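Local coordinates for protein collagen adhesin (Staphylococcus aureus, PDB 2F68) that binds collagen as an adhesin of the bacterial surface, probably by wrapping two beta-rich domains around the rope-like triple helix in a "collagen hug", at residues A[221-224]-A[229-232]; A[207-212]-A[246-251]; A[167-172]-A[192-197]; A[54-59]-A[108-113]; A[224-229]-A[252-257]. All coordinates share one frame; numbering follows the deposited sequence.

Interaction 1: A[221-224]-A[229-232]; sequences DFEK and SKIT
The ring of F222 is met obliquely by two residues of 229-232: I231 CD1 lies 3.6 Å from F222 CD2, and S229 CB lies 3.8 Å from F222 CE2. With CG anti to the backbone N (chi1 -175°), F222 swings off helix 218-225 toward the strand, and the I231 side chain crosses it at about a right angle. The second flat group, the carboxylate of E223, is carried across to 229-232 on a chain extended beyond CG. I231 N donates to E223 OE2 at 3.2 Å (N-H...O 153°), arriving on the anti side and 27° out of the carboxylate plane. K230, bent at its second torsion, lays CD 3.5 Å from E223 OE2, and its NZ forms a long salt bridge of 3.8 Å to E223 OE1. A water lies 2.8 Å from E223 O and 2.7 Å from S229 O, within donating reach of both carbonyls. The backbones of K230 and T232 pair with T243 and D241 of strand 239-244, so a helix carboxylate takes the amide between them. Held by one amide and faced by a lysine, E223 would probably favour its ionised form, beside an apolar layer that F222 and I231 extend to I203.

Interaction 2: A[207-212]-A[246-251]; sequences GTHSNY and QGYGSY
H209 reaches Y248 with the far end of its imidazole, and the path of its side chain explains why. From CB the chain leaves with CG anti to the carbonyl carbon (chi1 -59°), which directs the ring toward helix 246-249. CB and CG carry the ring across; the first atom to touch is CE1, which lies 4.0 Å from both Y248 CD1 and Y248 CE1, and contact continues at H209 NE2, 4.1 Å from Y248 CD1. Y248 CD1 stands over one face of the imidazole, displaced toward its rim, while H209 CE1 lies in the plane of the phenol ring. With the planes at 74° and the centroids 5.5 Å apart, this is a T-shaped pair in which tyrosine supplies the edge and histidine the face.

A second, looser attachment is made at Y251. Its carbonyl O receives T208 N at 3.3 Å (N-H...O 154°) and T208 OG1 at 3.4 Å, both weak bonds, and OG1 also rests against Y251 CB. Each segment is braced internally: S210 OG donates to G207 O at 2.7 Å from well above the carbonyl plane, and S250 OG donates to Q246 O at 2.8 Å.

The contact thus joins two surface connections of the collagen-binding domain, the turn between strands 194-207 and 211-213 and the short helix 246-249 that leads into strand 252-262. N252, at the start of that strand, links them further, accepting H209 N through OD1 and donating ND2 to Y248 O.

Interaction 3: A[167-172]-A[192-197]; sequences VRWFLN and GGQQLD
V167 and Q194 mark the closest backbone approach of the two segments, with their CA atoms 8.3 Å apart, a spacing too wide for direct strand pairing, so the contact is made by side chains alone. V167 and W169 stand on the same side of strand 166-173, and both send their CB toward Q194. The Q194 side chain starts in the crowded position between its backbone N and carbonyl carbon (chi1 55°), then runs extended, so that the side chains of Q194 and W169 cross at about a right angle and the amide reaches the indole edge. The amide atom modelled as NE2 lies in the plane of the W169 ring, at its edge, 3.4 Å from W169 NE1 and 3.8 Å from W169 CZ2. The amide and ring planes are 53° apart, so the two flat groups do not stack. The same Q194 atom is 4.1 Å from V167 CB. Within its own strand V167 adds a further layer, placing CG1 3.4 Å above one face of the indole, offset toward the rim.

Both strands belong to one five-stranded antiparallel sheet, in which strand 252-262 runs between them; V167 and Q194 also pack on F270 of strand 269-278, and W169 on N272.

The Q194 amide is probably turned over in the model, which leaves the bonding between it and W169 NE1 open. The indole N-H has a clear partner in T260 OG1, which means that this buried polar group is satisfied whichever way the glutamine is turned.

Interaction 4: A[54-59]-A[108-113]; sequences VAWPTS and AEFEVQ
W56 and F110 advance from opposite directions and meet rim to rim, W56 CZ3 lying 3.5 Å from F110 CE1. Neither ring covers the face of the other: the six-membered ring of the indole and the phenyl have centroids 5.9 Å apart and planes inclined at 52°. Each side chain has CG between its backbone N and carbonyl carbon (chi1 49° for W56, 55° for F110); this torsion, with both CB atoms directed at the other segment, brings the rims of the two rings together. V54 meets the phenyl in its plane, with CG1 at the edge, 3.9 Å from F110 CZ. V112 serves both aromatics, since its CG1 touches the edge of F110 and also sits 4.2 Å above one face of W56, near CH2; the opposite face of the indole is covered by V54 O. These four buried residues occupy the hydrophobic core of a bacterial Ig-like domain, joining the end of strand 50-54 and the loop after it to the long strand 104-116. A90 of strand 89-94 adjoins V54, W56 and F110, while V35 of strand 31-40 packs on F110 and V112. I130 of strand 127-132 touches V54 and W56. At its polar corner the indole NE1 makes a weak hydrogen bond to P87 O.

Interaction 5: A[224-229]-A[252-257]; sequences KAFPGS and NSFSIN
F254 directs the edge of its ring at the face of F226, a T-shaped pair with planes at 75° and centroids 6.0 Å apart. The nearest atoms, F226 CZ and F254 CE2, are 4.4 Å from each other, so the touch is light and purely apolar. Other rings join this first shell: F222 of helix 218-225 meets F226 with planes near 45° and also packs on F254, while the Y248 ring stands steeply against F226. Y213 of strand 211-213 is a further neighbour of F226 and touches A225 as well. The result is an aromatic cluster between the segment 224-229 and strand 252-262, the middle strand of the five-stranded antiparallel sheet in the collagen-binding domain. On the sheet side F254 is flanked by V205 and I173, from the strands bordering it, and its backbone pairs with that of I173. On the helix side, F226 is the first residue to leave helical geometry and opens a type II beta turn, closed by S229 N donating to F226 O at 3.2 Å. G228 occupies the third position of this turn with a positive phi, as type II turns favour.

In the fold
Interactions 1, 2 and 5 gather at one end of the collagen-binding domain. Interaction 5 joins the other two: its centre is about 7 Å from the centre of each, it shares K224 and S229 with interaction 1, and its two segments interleave in sequence with those of interaction 2. Interactions 1 and 2 have centres about 13 Å apart and do not touch. Interaction 3 belongs to the same sheet, its centre about 19 Å from that of interaction 5, with L171 N probably hydrogen-bonded to I256 O between them. Interaction 4 lies in the Ig-like domain, on the far side of the chain's centre, its centre about 26 Å from that of interaction 3 and about 42 Å from that of interaction 1, consistent with two separate domains that could embrace collagen together.

Interaction 1: A[221-224]-A[229-232]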
# COMPACT_ATOMS: atom_id res chain seq x y z
N ASP A 221 -27.49 -2.11 8.53
CA ASP A 221 -27.44 -1.71 9.94
C ASP A 221 -27.24 -0.21 10.11
O ASP A 221 -27.70 0.37 11.10
CB ASP A 221 -26.35 -2.48 10.69
CG ASP A 221 -26.64 -3.97 10.80
OD1 ASP A 221 -27.83 -4.35 10.91
OD2 ASP A 221 -25.68 -4.77 10.79
N PHE A 222 -26.55 0.41 9.16
CA PHE A 222 -26.32 1.86 9.17
C PHE A 222 -27.60 2.63 8.85
O PHE A 222 -27.91 3.63 9.50
CB PHE A 222 -25.20 2.23 8.18
CG PHE A 222 -24.82 3.69 8.21
CD1 PHE A 222 -23.87 4.16 9.11
CD2 PHE A 222 -25.41 4.60 7.33
CE1 PHE A 222 -23.51 5.51 9.13
CE2 PHE A 222 -25.06 5.94 7.35
CZ PHE A 222 -24.11 6.40 8.25
N GLU A 223 -28.33 2.16 7.84
CA GLU A 223 -29.57 2.81 7.40
C GLU A 223 -30.72 2.63 8.38
O GLU A 223 -31.65 3.44 8.42
CB GLU A 223 -29.97 2.31 6.00
CG GLU A 223 -29.05 2.78 4.88
CD GLU A 223 -29.46 2.27 3.51
OE1 GLU A 223 -30.57 1.70 3.37
OE2 GLU A 223 -28.67 2.44 2.55
N LYS A 224 -30.66 1.57 9.18
CA LYS A 224 -31.66 1.31 10.22
C LYS A 224 -31.41 2.15 11.47
O LYS A 224 -32.36 2.68 12.07
CB LYS A 224 -31.70 -0.18 10.58
CG LYS A 224 -32.48 -1.04 9.59
CD LYS A 224 -32.47 -2.50 10.01
CE LYS A 224 -33.23 -3.37 9.02
NZ LYS A 224 -34.70 -3.13 9.07
N SER A 229 -30.78 8.08 6.14
CA SER A 229 -29.49 7.81 5.53
C SER A 229 -29.60 6.79 4.41
O SER A 229 -30.42 5.86 4.48
CB SER A 229 -28.47 7.33 6.57
OG SER A 229 -28.19 8.34 7.52
N LYS A 230 -28.78 6.96 3.37
CA LYS A 230 -28.78 6.05 2.23
C LYS A 230 -27.40 5.97 1.58
O LYS A 230 -26.90 6.96 1.03
CB LYS A 230 -29.84 6.47 1.20
CG LYS A 230 -30.07 5.47 0.06
CD LYS A 230 -30.86 4.25 0.52
CE LYS A 230 -31.03 3.25 -0.62
NZ LYS A 230 -31.78 2.04 -0.19
N ILE A 231 -26.78 4.80 1.66
CA ILE A 231 -25.52 4.53 0.97
C ILE A 231 -25.83 3.74 -0.31
O ILE A 231 -25.80 2.50 -0.31
CB ILE A 231 -24.50 3.78 1.86
CG1 ILE A 231 -24.38 4.45 3.24
CG2 ILE A 231 -23.13 3.71 1.17
CD1 ILE A 231 -23.68 3.61 4.29
N THR A 232 -26.15 4.47 -1.37
CA THR A 232 -26.50 3.86 -2.66
C THR A 232 -25.23 3.40 -3.38
O THR A 232 -24.33 4.20 -3.65
CB THR A 232 -27.29 4.84 -3.56
OG1 THR A 232 -28.32 5.47 -2.80
CG2 THR A 232 -27.91 4.11 -4.74
O HOH W 1 -32.25 5.25 6.42

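Interaction 2: A[207-212]-A[246-251]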
# COMPACT_ATOMS: atom_id res chain seq x y z
N GLY A 207 -18.60 9.97 17.98
CA GLY A 207 -19.26 11.16 18.52
C GLY A 207 -20.40 10.83 19.45
O GLY A 207 -20.22 10.08 20.42
N THR A 208 -21.58 11.38 19.16
CA THR A 208 -22.78 11.13 19.96
C THR A 208 -23.36 9.75 19.66
O THR A 208 -23.83 9.05 20.56
CB THR A 208 -23.86 12.22 19.72
OG1 THR A 208 -23.24 13.51 19.70
CG2 THR A 208 -24.92 12.19 20.81
N HIS A 209 -23.31 9.36 18.38
CA HIS A 209 -23.81 8.06 17.93
C HIS A 209 -22.65 7.14 17.56
O HIS A 209 -22.56 6.65 16.43
CB HIS A 209 -24.76 8.24 16.75
CG HIS A 209 -25.95 9.11 17.05
ND1 HIS A 209 -27.19 8.59 17.35
CD2 HIS A 209 -26.08 10.46 17.09
CE1 HIS A 209 -28.03 9.59 17.56
NE2 HIS A 209 -27.38 10.73 17.41
N SER A 210 -21.76 6.89 18.53
CA SER A 210 -20.53 6.13 18.30
C SER A 210 -20.77 4.63 18.09
O SER A 210 -21.06 3.90 19.05
CB SER A 210 -19.54 6.36 19.45
OG SER A 210 -19.18 7.73 19.54
N ASN A 211 -20.64 4.19 16.84
CA ASN A 211 -20.78 2.78 16.47
C ASN A 211 -19.98 2.42 15.22
O ASN A 211 -19.76 3.26 14.34
CB ASN A 211 -22.25 2.41 16.27
CG ASN A 211 -22.93 1.94 17.55
OD1 ASN A 211 -23.98 2.45 17.93
ND2 ASN A 211 -22.31 0.98 18.23
N TYR A 212 -19.55 1.16 15.15
CA TYR A 212 -18.82 0.64 14.00
C TYR A 212 -19.64 -0.43 13.29
O TYR A 212 -19.95 -1.48 13.87
CB TYR A 212 -17.45 0.09 14.43
CG TYR A 212 -16.59 -0.43 13.29
CD1 TYR A 212 -16.03 0.44 12.36
CD2 TYR A 212 -16.31 -1.79 13.17
CE1 TYR A 212 -15.23 -0.03 11.32
CE2 TYR A 212 -15.51 -2.27 12.14
CZ TYR A 212 -14.98 -1.39 11.22
OH TYR A 212 -14.19 -1.86 10.19
N GLN A 246 -29.20 15.95 8.50
CA GLN A 246 -28.51 16.95 9.33
C GLN A 246 -28.61 16.67 10.84
O GLN A 246 -27.76 17.14 11.61
CB GLN A 246 -29.01 18.37 9.01
CG GLN A 246 -30.45 18.67 9.40
CD GLN A 246 -30.83 20.12 9.15
OE1 GLN A 246 -30.86 20.93 10.07
NE2 GLN A 246 -31.10 20.45 7.89
N GLY A 247 -29.63 15.92 11.24
CA GLY A 247 -29.83 15.55 12.64
C GLY A 247 -28.81 14.54 13.13
O GLY A 247 -28.42 14.56 14.30
N TYR A 248 -28.40 13.64 12.24
CA TYR A 248 -27.41 12.61 12.56
C TYR A 248 -26.01 12.99 12.09
O TYR A 248 -25.01 12.48 12.60
CB TYR A 248 -27.82 11.26 11.98
CG TYR A 248 -29.14 10.74 12.52
CD1 TYR A 248 -29.22 10.23 13.82
CD2 TYR A 248 -30.29 10.76 11.74
CE1 TYR A 248 -30.43 9.75 14.33
CE2 TYR A 248 -31.50 10.28 12.24
CZ TYR A 248 -31.56 9.77 13.53
OH TYR A 248 -32.75 9.30 14.03
N GLY A 249 -25.94 13.89 11.11
CA GLY A 249 -24.67 14.40 10.59
C GLY A 249 -23.96 15.31 11.57
O GLY A 249 -22.72 15.37 11.58
N SER A 250 -24.74 16.02 12.38
CA SER A 250 -24.20 16.91 13.41
C SER A 250 -23.63 16.13 14.58
O SER A 250 -24.15 15.08 14.96
CB SER A 250 -25.29 17.87 13.90
OG SER A 250 -25.75 18.70 12.85
N TYR A 251 -22.54 16.65 15.15
CA TYR A 251 -21.85 16.08 16.32
C TYR A 251 -21.32 14.66 16.11
O TYR A 251 -21.07 13.93 17.08
CB TYR A 251 -22.75 16.14 17.58
CG TYR A 251 -23.51 17.44 17.76
CD1 TYR A 251 -22.85 18.60 18.17
CD2 TYR A 251 -24.88 17.50 17.54
CE1 TYR A 251 -23.55 19.80 18.35
CE2 TYR A 251 -25.59 18.69 17.71
CZ TYR A 251 -24.92 19.83 18.12
OH TYR A 251 -25.61 21.01 18.29

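Interaction 3: A[167-172]-A[192-197]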
# COMPACT_ATOMS: atom_id res chain seq x y z
N VAL A 167 -6.83 -1.91 -3.37
CA VAL A 167 -6.55 -0.51 -3.04
C VAL A 167 -7.59 -0.02 -2.03
O VAL A 167 -8.79 -0.01 -2.32
CB VAL A 167 -6.55 0.41 -4.30
CG1 VAL A 167 -6.18 1.83 -3.92
CG2 VAL A 167 -5.60 -0.12 -5.36
N ARG A 168 -7.11 0.38 -0.86
CA ARG A 168 -7.98 0.89 0.20
C ARG A 168 -8.42 2.32 -0.10
O ARG A 168 -7.68 3.08 -0.74
CB ARG A 168 -7.26 0.85 1.56
CG ARG A 168 -6.77 -0.53 1.98
CD ARG A 168 -5.77 -0.41 3.12
NE ARG A 168 -6.41 -0.24 4.42
CZ ARG A 168 -5.84 0.33 5.48
NH1 ARG A 168 -4.61 0.83 5.40
NH2 ARG A 168 -6.51 0.43 6.62
N TRP A 169 -9.62 2.67 0.35
CA TRP A 169 -10.14 4.02 0.20
C TRP A 169 -10.85 4.47 1.47
O TRP A 169 -11.51 3.67 2.13
CB TRP A 169 -11.10 4.10 -0.99
CG TRP A 169 -10.46 3.81 -2.32
CD1 TRP A 169 -10.63 2.69 -3.08
CD2 TRP A 169 -9.56 4.66 -3.04
NE1 TRP A 169 -9.88 2.78 -4.23
CE2 TRP A 169 -9.21 3.98 -4.23
CE3 TRP A 169 -9.00 5.92 -2.80
CZ2 TRP A 169 -8.34 4.52 -5.18
CZ3 TRP A 169 -8.13 6.46 -3.74
CH2 TRP A 169 -7.81 5.76 -4.91
N PHE A 170 -10.71 5.75 1.80
CA PHE A 170 -11.29 6.31 3.03
C PHE A 170 -12.08 7.59 2.76
O PHE A 170 -11.54 8.56 2.22
CB PHE A 170 -10.19 6.58 4.06
CG PHE A 170 -9.52 5.34 4.59
CD1 PHE A 170 -8.37 4.84 3.97
CD2 PHE A 170 -10.02 4.68 5.71
CE1 PHE A 170 -7.75 3.69 4.46
CE2 PHE A 170 -9.40 3.54 6.20
CZ PHE A 170 -8.26 3.04 5.57
N LEU A 171 -13.35 7.57 3.14
CA LEU A 171 -14.21 8.75 3.05
C LEU A 171 -14.45 9.33 4.44
O LEU A 171 -15.34 8.89 5.17
CB LEU A 171 -15.54 8.41 2.37
CG LEU A 171 -15.66 8.57 0.85
CD1 LEU A 171 -14.84 7.53 0.10
CD2 LEU A 171 -17.12 8.50 0.43
N ASN A 172 -13.63 10.32 4.80
CA ASN A 172 -13.68 10.93 6.13
C ASN A 172 -14.57 12.17 6.16
O ASN A 172 -14.17 13.25 5.74
CB ASN A 172 -12.26 11.26 6.60
CG ASN A 172 -11.36 10.04 6.68
OD1 ASN A 172 -11.71 9.03 7.31
ND2 ASN A 172 -10.19 10.12 6.06
N GLY A 192 -11.61 3.65 -13.67
CA GLY A 192 -11.27 2.37 -14.30
C GLY A 192 -9.98 1.74 -13.80
O GLY A 192 -9.13 2.41 -13.21
N GLY A 193 -9.84 0.44 -14.05
CA GLY A 193 -8.67 -0.32 -13.63
C GLY A 193 -8.86 -1.02 -12.29
O GLY A 193 -7.95 -1.70 -11.81
N GLN A 194 -10.04 -0.84 -11.70
CA GLN A 194 -10.36 -1.42 -10.39
C GLN A 194 -11.86 -1.68 -10.23
O GLN A 194 -12.69 -0.98 -10.82
CB GLN A 194 -9.85 -0.51 -9.26
CG GLN A 194 -10.34 0.94 -9.33
CD GLN A 194 -9.53 1.90 -8.47
OE1 GLN A 194 -9.28 3.04 -8.87
NE2 GLN A 194 -9.12 1.45 -7.29
N GLN A 195 -12.19 -2.71 -9.45
CA GLN A 195 -13.58 -3.07 -9.18
C GLN A 195 -13.87 -3.08 -7.68
O GLN A 195 -13.14 -3.70 -6.90
CB GLN A 195 -13.91 -4.43 -9.82
CG GLN A 195 -15.33 -4.94 -9.56
CD GLN A 195 -16.42 -4.01 -10.09
OE1 GLN A 195 -16.33 -3.50 -11.20
NE2 GLN A 195 -17.45 -3.80 -9.28
N LEU A 196 -14.95 -2.40 -7.30
CA LEU A 196 -15.35 -2.27 -5.90
C LEU A 196 -15.82 -3.59 -5.30
O LEU A 196 -16.65 -4.30 -5.88
CB LEU A 196 -16.45 -1.20 -5.77
CG LEU A 196 -17.30 -1.09 -4.50
CD1 LEU A 196 -16.47 -0.70 -3.28
CD2 LEU A 196 -18.42 -0.09 -4.72
N ASP A 197 -15.27 -3.92 -4.13
CA ASP A 197 -15.73 -5.06 -3.34
C ASP A 197 -16.71 -4.56 -2.29
O ASP A 197 -16.32 -3.85 -1.35
CB ASP A 197 -14.54 -5.78 -2.69
CG ASP A 197 -14.86 -7.21 -2.27
OD1 ASP A 197 -16.05 -7.56 -2.16
OD2 ASP A 197 -13.90 -7.98 -2.05

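Interaction 4: A[54-59]-A[108-113]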
# COMPACT_ATOMS: atom_id res chain seq x y z
N VAL A 54 17.18 -10.44 1.53
CA VAL A 54 17.25 -9.02 1.84
C VAL A 54 16.45 -8.77 3.13
O VAL A 54 15.23 -8.93 3.15
CB VAL A 54 16.71 -8.14 0.68
CG1 VAL A 54 16.81 -6.66 1.03
CG2 VAL A 54 17.46 -8.43 -0.61
N ALA A 55 17.16 -8.38 4.19
CA ALA A 55 16.56 -8.22 5.51
C ALA A 55 16.46 -6.76 5.96
O ALA A 55 17.28 -5.93 5.57
CB ALA A 55 17.33 -9.05 6.54
N TRP A 56 15.45 -6.48 6.79
CA TRP A 56 15.21 -5.15 7.33
C TRP A 56 14.47 -5.23 8.67
O TRP A 56 13.84 -6.25 8.96
CB TRP A 56 14.41 -4.29 6.33
CG TRP A 56 13.20 -4.97 5.76
CD1 TRP A 56 12.04 -5.28 6.42
CD2 TRP A 56 13.01 -5.41 4.41
NE1 TRP A 56 11.15 -5.89 5.57
CE2 TRP A 56 11.72 -5.99 4.33
CE3 TRP A 56 13.81 -5.38 3.26
CZ2 TRP A 56 11.21 -6.52 3.14
CZ3 TRP A 56 13.31 -5.92 2.08
CH2 TRP A 56 12.02 -6.48 2.03
N PRO A 57 14.55 -4.16 9.50
CA PRO A 57 13.84 -4.15 10.78
C PRO A 57 12.32 -4.24 10.61
O PRO A 57 11.73 -3.51 9.81
CB PRO A 57 14.23 -2.80 11.40
CG PRO A 57 14.69 -1.97 10.25
CD PRO A 57 15.34 -2.93 9.31
N THR A 58 11.70 -5.14 11.37
CA THR A 58 10.26 -5.37 11.31
C THR A 58 9.55 -4.85 12.56
O THR A 58 8.32 -4.71 12.58
CB THR A 58 9.92 -6.87 11.11
OG1 THR A 58 10.57 -7.65 12.12
CG2 THR A 58 10.38 -7.35 9.74
N SER A 59 10.32 -4.58 13.61
CA SER A 59 9.79 -4.08 14.88
C SER A 59 10.82 -3.24 15.63
O SER A 59 12.02 -3.33 15.37
CB SER A 59 9.33 -5.25 15.76
OG SER A 59 10.36 -6.20 15.94
N ALA A 108 17.64 -6.99 -8.33
CA ALA A 108 16.29 -7.08 -7.79
C ALA A 108 15.84 -5.72 -7.25
O ALA A 108 16.34 -5.26 -6.22
CB ALA A 108 16.21 -8.13 -6.70
N GLU A 109 14.92 -5.08 -7.97
CA GLU A 109 14.43 -3.76 -7.60
C GLU A 109 12.97 -3.83 -7.14
O GLU A 109 12.11 -4.33 -7.86
CB GLU A 109 14.57 -2.79 -8.79
CG GLU A 109 14.60 -1.32 -8.41
CD GLU A 109 14.84 -0.40 -9.59
OE1 GLU A 109 14.24 -0.62 -10.67
OE2 GLU A 109 15.63 0.56 -9.44
N PHE A 110 12.72 -3.35 -5.93
CA PHE A 110 11.38 -3.39 -5.32
C PHE A 110 11.14 -2.22 -4.36
O PHE A 110 12.09 -1.65 -3.81
CB PHE A 110 11.14 -4.73 -4.62
CG PHE A 110 12.19 -5.09 -3.59
CD1 PHE A 110 12.06 -4.69 -2.27
CD2 PHE A 110 13.31 -5.84 -3.95
CE1 PHE A 110 13.02 -5.01 -1.32
CE2 PHE A 110 14.28 -6.17 -3.01
CZ PHE A 110 14.14 -5.76 -1.69
N GLU A 111 9.87 -1.88 -4.16
CA GLU A 111 9.49 -0.77 -3.28
C GLU A 111 9.08 -1.25 -1.89
O GLU A 111 8.44 -2.29 -1.74
CB GLU A 111 8.35 0.04 -3.91
CG GLU A 111 8.74 0.80 -5.18
CD GLU A 111 7.59 1.59 -5.78
OE1 GLU A 111 7.87 2.57 -6.50
OE2 GLU A 111 6.42 1.24 -5.54
N VAL A 112 9.46 -0.47 -0.88
CA VAL A 112 9.11 -0.76 0.52
C VAL A 112 8.49 0.46 1.21
O VAL A 112 8.63 1.59 0.73
CB VAL A 112 10.33 -1.27 1.34
CG1 VAL A 112 10.86 -2.59 0.78
CG2 VAL A 112 11.44 -0.22 1.41
N GLN A 113 7.82 0.22 2.33
CA GLN A 113 7.21 1.30 3.12
C GLN A 113 7.93 1.46 4.46
O GLN A 113 8.15 0.48 5.18
CB GLN A 113 5.72 1.03 3.35
CG GLN A 113 4.94 2.23 3.88
CD GLN A 113 3.47 1.93 4.13
OE1 GLN A 113 3.12 0.84 4.59
NE2 GLN A 113 2.61 2.90 3.84

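Interaction 5: A[224-229]-A[252-257]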
# COMPACT_ATOMS: atom_id res chain seq x y z
N LYS A 224 -30.66 1.57 9.18
CA LYS A 224 -31.66 1.31 10.22
C LYS A 224 -31.41 2.15 11.47
O LYS A 224 -32.36 2.68 12.07
CB LYS A 224 -31.70 -0.18 10.58
CG LYS A 224 -32.48 -1.04 9.59
CD LYS A 224 -32.47 -2.50 10.01
CE LYS A 224 -33.23 -3.37 9.02
NZ LYS A 224 -34.70 -3.13 9.07
N ALA A 225 -30.15 2.26 11.87
CA ALA A 225 -29.76 3.06 13.03
C ALA A 225 -29.87 4.56 12.75
O ALA A 225 -30.15 5.35 13.65
CB ALA A 225 -28.35 2.71 13.47
N PHE A 226 -29.64 4.94 11.49
CA PHE A 226 -29.80 6.32 11.04
C PHE A 226 -30.89 6.39 9.96
O PHE A 226 -30.59 6.22 8.78
CB PHE A 226 -28.47 6.88 10.52
CG PHE A 226 -27.33 6.77 11.49
CD1 PHE A 226 -27.18 7.69 12.52
CD2 PHE A 226 -26.39 5.74 11.37
CE1 PHE A 226 -26.12 7.59 13.42
CE2 PHE A 226 -25.33 5.64 12.27
CZ PHE A 226 -25.20 6.57 13.30
N PRO A 227 -32.15 6.62 10.37
CA PRO A 227 -33.25 6.76 9.41
C PRO A 227 -33.10 8.01 8.54
O PRO A 227 -32.84 9.10 9.06
CB PRO A 227 -34.49 6.85 10.30
CG PRO A 227 -34.00 7.32 11.61
CD PRO A 227 -32.62 6.75 11.76
N GLY A 228 -33.26 7.84 7.23
CA GLY A 228 -33.05 8.92 6.28
C GLY A 228 -31.74 8.78 5.53
O GLY A 228 -31.59 9.30 4.42
N SER A 229 -30.78 8.08 6.14
CA SER A 229 -29.49 7.81 5.53
C SER A 229 -29.60 6.79 4.41
O SER A 229 -30.42 5.86 4.48
CB SER A 229 -28.47 7.33 6.57
OG SER A 229 -28.19 8.34 7.52
N ASN A 252 -21.14 14.27 14.85
CA ASN A 252 -20.67 12.93 14.50
C ASN A 252 -19.68 12.91 13.34
O ASN A 252 -19.82 13.69 12.39
CB ASN A 252 -21.85 12.00 14.19
CG ASN A 252 -22.68 11.67 15.41
OD1 ASN A 252 -22.20 11.05 16.35
ND2 ASN A 252 -23.94 12.09 15.39
N SER A 253 -18.70 12.02 13.42
CA SER A 253 -17.72 11.83 12.36
C SER A 253 -17.98 10.51 11.64
O SER A 253 -18.14 9.47 12.28
CB SER A 253 -16.29 11.86 12.92
OG SER A 253 -15.33 11.77 11.88
N PHE A 254 -18.01 10.56 10.31
CA PHE A 254 -18.30 9.38 9.49
C PHE A 254 -17.11 8.98 8.63
O PHE A 254 -16.72 9.71 7.72
CB PHE A 254 -19.54 9.62 8.62
CG PHE A 254 -20.80 9.88 9.39
CD1 PHE A 254 -21.19 11.18 9.71
CD2 PHE A 254 -21.61 8.82 9.80
CE1 PHE A 254 -22.36 11.42 10.43
CE2 PHE A 254 -22.79 9.05 10.51
CZ PHE A 254 -23.16 10.36 10.83
N SER A 255 -16.53 7.82 8.94
CA SER A 255 -15.41 7.29 8.17
C SER A 255 -15.85 6.06 7.37
O SER A 255 -16.11 5.00 7.93
CB SER A 255 -14.24 6.94 9.10
OG SER A 255 -13.11 6.52 8.36
N ILE A 256 -15.93 6.23 6.05
CA ILE A 256 -16.36 5.16 5.16
C ILE A 256 -15.18 4.56 4.39
O ILE A 256 -14.62 5.18 3.49
CB ILE A 256 -17.47 5.63 4.18
CG1 ILE A 256 -18.67 6.20 4.95
CG2 ILE A 256 -17.92 4.47 3.27
CD1 ILE A 256 -19.62 7.03 4.11
N ASN A 257 -14.80 3.35 4.79
CA ASN A 257 -13.73 2.59 4.14
C ASN A 257 -14.30 1.70 3.03
O ASN A 257 -15.51 1.46 2.99
CB ASN A 257 -12.98 1.76 5.19
CG ASN A 257 -11.81 0.97 4.60
OD1 ASN A 257 -11.73 -0.25 4.76
ND2 ASN A 257 -10.91 1.66 3.92